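NG, ng-dimethylarginine dimethylaminohydrolase (Pseudomonas aeruginosa, PDB 1H70) hydrolyses asymmetric dimethylarginine and monomethylarginine, which inhibit nitric oxide synthase, to citrulline and the corresponding methylamine. Local coordinates at residues A[10-16]-A[27-33]; A[58-64]-A[86-92]. The protein carries 1 engineered substitution. All coordinates share one frame; numbering follows the deposited sequence.

Contact 1 of 2, residues A[10-16]-A[27-33]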
# COMPACT_ATOMS: atom_id res chain seq x y z
N THR A 10 -11.39 5.20 -8.41
CA THR A 10 -12.74 4.98 -7.91
C THR A 10 -13.06 3.50 -7.88
O THR A 10 -12.73 2.82 -8.83
CB THR A 10 -13.70 5.70 -8.89
OG1 THR A 10 -13.30 7.08 -8.96
CG2 THR A 10 -15.16 5.67 -8.41
N PRO A 11 -13.71 3.00 -6.83
CA PRO A 11 -14.07 1.58 -6.78
C PRO A 11 -15.16 1.23 -7.80
O PRO A 11 -16.01 2.09 -8.12
CB PRO A 11 -14.57 1.41 -5.33
CG PRO A 11 -15.07 2.75 -4.96
CD PRO A 11 -14.15 3.76 -5.64
N ALA A 12 -15.12 0.03 -8.34
CA ALA A 12 -16.10 -0.43 -9.33
C ALA A 12 -17.26 -1.09 -8.62
O ALA A 12 -17.15 -1.47 -7.45
CB ALA A 12 -15.46 -1.42 -10.27
N ARG A 13 -18.38 -1.29 -9.32
CA ARG A 13 -19.49 -2.00 -8.70
C ARG A 13 -19.05 -3.42 -8.40
O ARG A 13 -19.52 -4.03 -7.42
CB ARG A 13 -20.72 -2.03 -9.59
CG ARG A 13 -21.47 -0.70 -9.72
CD ARG A 13 -22.62 -0.77 -10.72
NE ARG A 13 -22.17 -1.02 -12.08
CZ ARG A 13 -21.74 -0.06 -12.90
NH1 ARG A 13 -21.71 1.19 -12.47
NH2 ARG A 13 -21.34 -0.33 -14.14
N SER A 14 -18.17 -3.97 -9.24
CA SER A 14 -17.67 -5.34 -9.05
C SER A 14 -16.78 -5.53 -7.80
O SER A 14 -16.37 -6.65 -7.51
CB SER A 14 -16.96 -5.90 -10.29
OG SER A 14 -15.87 -5.07 -10.64
N LEU A 15 -16.52 -4.44 -7.08
CA LEU A 15 -15.77 -4.47 -5.82
C LEU A 15 -16.38 -5.50 -4.86
O LEU A 15 -15.67 -6.13 -4.10
CB LEU A 15 -15.86 -3.11 -5.11
CG LEU A 15 -15.11 -2.98 -3.78
CD1 LEU A 15 -13.66 -2.61 -4.06
CD2 LEU A 15 -15.73 -1.93 -2.84
N VAL A 16 -17.71 -5.65 -4.90
CA VAL A 16 -18.38 -6.61 -4.03
C VAL A 16 -17.83 -8.01 -4.20
O VAL A 16 -17.92 -8.82 -3.27
CB VAL A 16 -19.90 -6.63 -4.20
CG1 VAL A 16 -20.49 -5.24 -3.95
CG2 VAL A 16 -20.29 -7.15 -5.57
N PRO A 27 -18.48 -6.55 0.67
CA PRO A 27 -18.55 -5.09 0.61
C PRO A 27 -19.91 -4.62 0.08
O PRO A 27 -20.50 -5.24 -0.80
CB PRO A 27 -17.47 -4.71 -0.40
CG PRO A 27 -16.54 -5.88 -0.44
CD PRO A 27 -17.37 -7.10 -0.12
N ASP A 28 -20.38 -3.51 0.65
CA ASP A 28 -21.61 -2.83 0.24
C ASP A 28 -21.08 -1.73 -0.68
O ASP A 28 -20.34 -0.84 -0.23
CB ASP A 28 -22.27 -2.34 1.53
CG ASP A 28 -23.16 -1.10 1.45
OD1 ASP A 28 -23.46 -0.47 0.42
OD2 ASP A 28 -23.61 -0.68 2.56
N TYR A 29 -21.37 -1.84 -1.96
CA TYR A 29 -20.86 -0.86 -2.92
C TYR A 29 -21.15 0.60 -2.56
O TYR A 29 -20.24 1.44 -2.55
CB TYR A 29 -21.32 -1.16 -4.36
CG TYR A 29 -20.75 -0.13 -5.32
CD1 TYR A 29 -19.38 0.01 -5.46
CD2 TYR A 29 -21.57 0.72 -6.04
CE1 TYR A 29 -18.84 0.94 -6.32
CE2 TYR A 29 -21.02 1.67 -6.91
CZ TYR A 29 -19.66 1.77 -7.03
OH TYR A 29 -19.05 2.70 -7.86
N ALA A 30 -22.40 0.95 -2.22
CA ALA A 30 -22.73 2.34 -1.90
C ALA A 30 -21.90 2.86 -0.72
O ALA A 30 -21.37 3.97 -0.74
CB ALA A 30 -24.23 2.50 -1.61
N LYS A 31 -21.79 2.04 0.32
CA LYS A 31 -21.01 2.42 1.49
C LYS A 31 -19.51 2.54 1.14
O LYS A 31 -18.82 3.45 1.62
CB LYS A 31 -21.25 1.40 2.60
CG LYS A 31 -20.55 1.75 3.90
CD LYS A 31 -21.06 0.81 5.00
CE LYS A 31 -20.28 1.05 6.29
NZ LYS A 31 -20.43 -0.12 7.23
N ALA A 32 -19.01 1.66 0.27
CA ALA A 32 -17.60 1.70 -0.13
C ALA A 32 -17.31 2.99 -0.88
O ALA A 32 -16.23 3.56 -0.74
CB ALA A 32 -17.25 0.53 -1.00
N LEU A 33 -18.27 3.42 -1.69
CA LEU A 33 -18.11 4.66 -2.45
C LEU A 33 -17.96 5.83 -1.47
O LEU A 33 -17.08 6.69 -1.63
CB LEU A 33 -19.31 4.83 -3.36
CG LEU A 33 -19.24 5.85 -4.47
CD1 LEU A 33 -18.16 5.43 -5.48
CD2 LEU A 33 -20.63 5.95 -5.14

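Contact 2 of 2, residues A[58-64]-A[86-92]. With CIR (citrulline), chain B.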
# COMPACT_ATOMS: atom_id res chain seq x y z
N ARG A 58 -14.11 -4.52 -15.07
CA ARG A 58 -13.44 -5.77 -15.36
C ARG A 58 -12.49 -6.18 -14.24
O ARG A 58 -12.06 -7.30 -14.21
CB ARG A 58 -12.60 -5.67 -16.63
CG ARG A 58 -13.35 -5.33 -17.91
CD ARG A 58 -12.36 -5.14 -19.06
NE ARG A 58 -11.51 -3.98 -18.79
CZ ARG A 58 -10.64 -3.49 -19.64
NH1 ARG A 58 -10.52 -4.07 -20.84
NH2 ARG A 58 -9.92 -2.43 -19.31
N PHE A 59 -12.14 -5.26 -13.36
CA PHE A 59 -11.18 -5.51 -12.29
C PHE A 59 -11.74 -5.11 -10.92
O PHE A 59 -11.54 -4.00 -10.44
CB PHE A 59 -9.86 -4.77 -12.56
CG PHE A 59 -9.16 -5.24 -13.81
CD1 PHE A 59 -9.27 -4.51 -14.99
CD2 PHE A 59 -8.41 -6.41 -13.82
CE1 PHE A 59 -8.66 -4.93 -16.13
CE2 PHE A 59 -7.79 -6.84 -14.97
CZ PHE A 59 -7.92 -6.10 -16.14
N PRO A 60 -12.45 -6.03 -10.28
CA PRO A 60 -13.07 -5.79 -8.97
C PRO A 60 -12.16 -5.15 -7.91
O PRO A 60 -12.59 -4.32 -7.11
CB PRO A 60 -13.43 -7.20 -8.52
CG PRO A 60 -13.78 -7.90 -9.81
CD PRO A 60 -12.75 -7.38 -10.81
N ASP A 61 -10.89 -5.54 -7.90
CA ASP A 61 -9.93 -5.05 -6.91
C ASP A 61 -9.06 -3.90 -7.43
O ASP A 61 -8.08 -3.52 -6.77
CB ASP A 61 -9.00 -6.19 -6.49
CG ASP A 61 -9.70 -7.24 -5.64
OD1 ASP A 61 -10.07 -6.88 -4.50
OD2 ASP A 61 -9.86 -8.41 -6.07
N SER A 62 -9.42 -3.29 -8.56
CA SER A 62 -8.61 -2.22 -9.16
C SER A 62 -8.52 -0.90 -8.34
O SER A 62 -7.63 -0.06 -8.56
CB SER A 62 -8.98 -2.01 -10.65
OG SER A 62 -10.32 -1.58 -10.75
N VAL A 63 -9.35 -0.77 -7.32
CA VAL A 63 -9.30 0.34 -6.39
C VAL A 63 -7.99 0.28 -5.62
O VAL A 63 -7.49 1.30 -5.14
CB VAL A 63 -10.48 0.29 -5.38
CG1 VAL A 63 -10.43 -0.98 -4.53
CG2 VAL A 63 -10.53 1.53 -4.50
N PHE A 64 -7.42 -0.92 -5.48
CA PHE A 64 -6.15 -1.10 -4.78
C PHE A 64 -4.96 -0.86 -5.70
O PHE A 64 -4.16 -1.77 -6.02
CB PHE A 64 -6.08 -2.50 -4.14
CG PHE A 64 -7.22 -2.73 -3.18
CD1 PHE A 64 -8.06 -3.82 -3.32
CD2 PHE A 64 -7.45 -1.83 -2.15
CE1 PHE A 64 -9.11 -4.03 -2.44
CE2 PHE A 64 -8.50 -2.03 -1.24
CZ PHE A 64 -9.32 -3.13 -1.39
N ARG A 86 -5.93 -9.98 -11.19
CA ARG A 86 -5.42 -8.63 -11.06
C ARG A 86 -4.21 -8.32 -11.94
O ARG A 86 -3.80 -7.17 -11.98
CB ARG A 86 -5.04 -8.38 -9.58
CG ARG A 86 -6.20 -8.59 -8.60
CD ARG A 86 -5.91 -7.88 -7.26
NE ARG A 86 -5.67 -6.44 -7.50
CZ ARG A 86 -5.11 -5.63 -6.64
NH1 ARG A 86 -4.77 -6.07 -5.44
NH2 ARG A 86 -4.87 -4.37 -6.98
N ARG A 87 -3.66 -9.31 -12.65
CA ARG A 87 -2.49 -9.04 -13.50
C ARG A 87 -2.72 -7.94 -14.53
O ARG A 87 -1.86 -7.09 -14.71
CB ARG A 87 -1.95 -10.30 -14.19
CG ARG A 87 -0.53 -10.10 -14.73
CD ARG A 87 0.17 -11.39 -14.99
NE ARG A 87 0.44 -12.13 -13.76
CZ ARG A 87 0.50 -13.45 -13.68
NH1 ARG A 87 0.31 -14.21 -14.77
NH2 ARG A 87 0.73 -14.03 -12.52
N GLY A 88 -3.89 -7.92 -15.14
CA GLY A 88 -4.25 -6.94 -16.15
C GLY A 88 -4.41 -5.51 -15.65
O GLY A 88 -4.56 -4.58 -16.45
N GLU A 89 -4.40 -5.29 -14.33
CA GLU A 89 -4.49 -3.96 -13.78
C GLU A 89 -3.29 -3.09 -14.13
O GLU A 89 -3.38 -1.85 -14.08
CB GLU A 89 -4.63 -3.98 -12.24
CG GLU A 89 -5.95 -4.60 -11.84
CD GLU A 89 -6.18 -4.62 -10.35
OE1 GLU A 89 -5.56 -3.77 -9.65
OE2 GLU A 89 -6.98 -5.48 -9.89
N THR A 90 -2.16 -3.71 -14.48
CA THR A 90 -1.00 -2.92 -14.86
C THR A 90 -1.27 -2.13 -16.14
O THR A 90 -0.77 -1.03 -16.31
CB THR A 90 0.25 -3.80 -15.06
OG1 THR A 90 -0.04 -4.85 -15.99
CG2 THR A 90 0.64 -4.46 -13.74
N GLU A 91 -2.05 -2.72 -17.04
CA GLU A 91 -2.35 -2.10 -18.33
C GLU A 91 -3.18 -0.84 -18.24
O GLU A 91 -2.96 0.10 -19.01
CB GLU A 91 -3.06 -3.10 -19.25
CG GLU A 91 -2.26 -4.38 -19.50
CD GLU A 91 -1.05 -4.17 -20.38
OE1 GLU A 91 0.03 -4.71 -20.06
OE2 GLU A 91 -1.17 -3.47 -21.41
N ILE A 92 -4.13 -0.80 -17.31
CA ILE A 92 -5.01 0.35 -17.16
C ILE A 92 -4.40 1.46 -16.34
O ILE A 92 -4.95 2.57 -16.26
CB ILE A 92 -6.40 -0.08 -16.61
CG1 ILE A 92 -6.27 -0.83 -15.29
CG2 ILE A 92 -7.10 -0.96 -17.62
CD1 ILE A 92 -7.61 -1.01 -14.61
C CIR B . -6.59 -8.70 -3.16
O CIR B . -5.64 -8.58 -3.99
OXT CIR B . -6.84 -9.85 -2.61
CA CIR B . -7.39 -7.48 -2.75
N CIR B . -8.76 -7.88 -2.38
C3 CIR B . -6.69 -6.77 -1.57
C4 CIR B . -5.36 -6.15 -2.05
C5 CIR B . -4.66 -5.49 -0.88
N6 CIR B . -3.42 -4.83 -1.32
C7 CIR B . -2.68 -4.03 -0.56
O7 CIR B . -2.98 -3.75 0.61
N8 CIR B . -1.57 -3.49 -1.10
O HOH W 1 -9.36 -6.78 -10.12
O HOH W 2 -5.31 -1.04 -9.80

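Contact 1 of 2, residues A[10-16]-A[27-33]
The loop that follows strand 5-9 packs against the first turn of helix 29-43 and the Pro27 before it, with Pro11, Ala12, Arg13 and Val16 around Tyr29. Tyr29 has the largest share of the contact. Its CG lies anti to the backbone N (chi1 -179°), which lays the ring across the loop backbone. Arg13 CA sits over one face, 3.9 Å from the ring centroid and 14° off the ring normal, a CH-pi contact, and Arg13 CG lies 3.7 Å from Tyr29 CE2. At the ring's edge Tyr29 OH donates to Pro11 O (3.1 Å), approaching from above the carbonyl plane. The helix begins at Tyr29, with Asp28 as its N-cap: Asp28 OD1 accepts from Lys31 N at 3.0 Å with a nearly straight N-H...O angle of 169°. Residues 13-16 form the start of a 3-10 segment, which turns Leu15 toward the helix. Leu15 CD2 presses on Ala32 CB at 3.4 Å, tighter than usual van der Waals contact, and meets Pro27 CB. Val16 CG1 reaches Pro27 O at 3.2 Å. At the other end, Pro11 CG touches Leu33 CD1, the side chains crossing at about a right angle, while Tyr241 of helix 239-242 covers Pro11 and Leu15.

Contact 2 of 2, residues A[58-64]-A[86-92]
The backbones of 58-64 and 86-92 approach most closely at Ser62 and Glu89, whose CA atoms are 6.4 Å apart; type I turns from Phe59 to Ser62, Asp61 to Phe64 and Arg86 to Glu89 shape the two sides. The hydrogen bond that crosses runs from Arg86 NH2 to Phe64 O at 2.9 Å, bent to 139°, the donor standing above the plane of the Phe64 carbonyl. The bend at chi3 (57°) turns the guanidinium across Asp61, whose O lies 3.2 Å above its plane, offset toward the rim and at too poor an angle for a hydrogen bond. Within 86-92, Arg86 grips Glu89 side-on in a salt bridge: NE donates to Glu89 OE2 and NH2 to Glu89 OE1 (2.8 Å, 169°), both acceptors close to the guanidinium plane. Two waters tie Glu89 to the loop: one accepts from Asp61 N and donates to Glu89 OE2, the other donates to both Ser62 O and Glu89 OE1. Farther out, Phe59 slides past Glu89, with CD2 3.6 Å from Glu89 CG, and its CZ meets Gly88 C at 3.6 Å. Phe59 CD1 also touches Ile92 CD1. Arg58 and Ile92 pass in opposite directions, NH2 near CG2, while Arg58 NH2 has its salt bridge with Asp56. Arg86 NH1 donates to the citrulline carboxylate O at 3.0 Å and forms a salt bridge to Asp67; Asp61 OD1 accepts from the citrulline N at 2.7 Å. Asp61 and Arg86 thus bind the amino and carboxylate groups of citrulline, and Glu89 probably helps to position Arg86 as a second-shell residue of the pocket.

Overall arrangement
The two contacts lie on the same side of the chain's centre, their centres 14 Å apart, and they touch: Leu15 CD1 is 3.7 Å from Val63 CG1. Each is partly buried and sets a loop against the start of a helix, 29-43 in contact 1 and 89-100 in contact 2. Contact 1, farther from the chain centre (about 19 Å against 14 Å, centre to centre), is mainly apolar and aromatic. Each has one hydrogen bond between its segments, but contact 2 adds the Arg86-Glu89 salt bridge within 86-92, two waters and the ligand. Only contact 2 supplies pocket residues; in contact 1 the Leu15 side chain is about 4 Å from that of Ile244 and about 7 Å from citrulline.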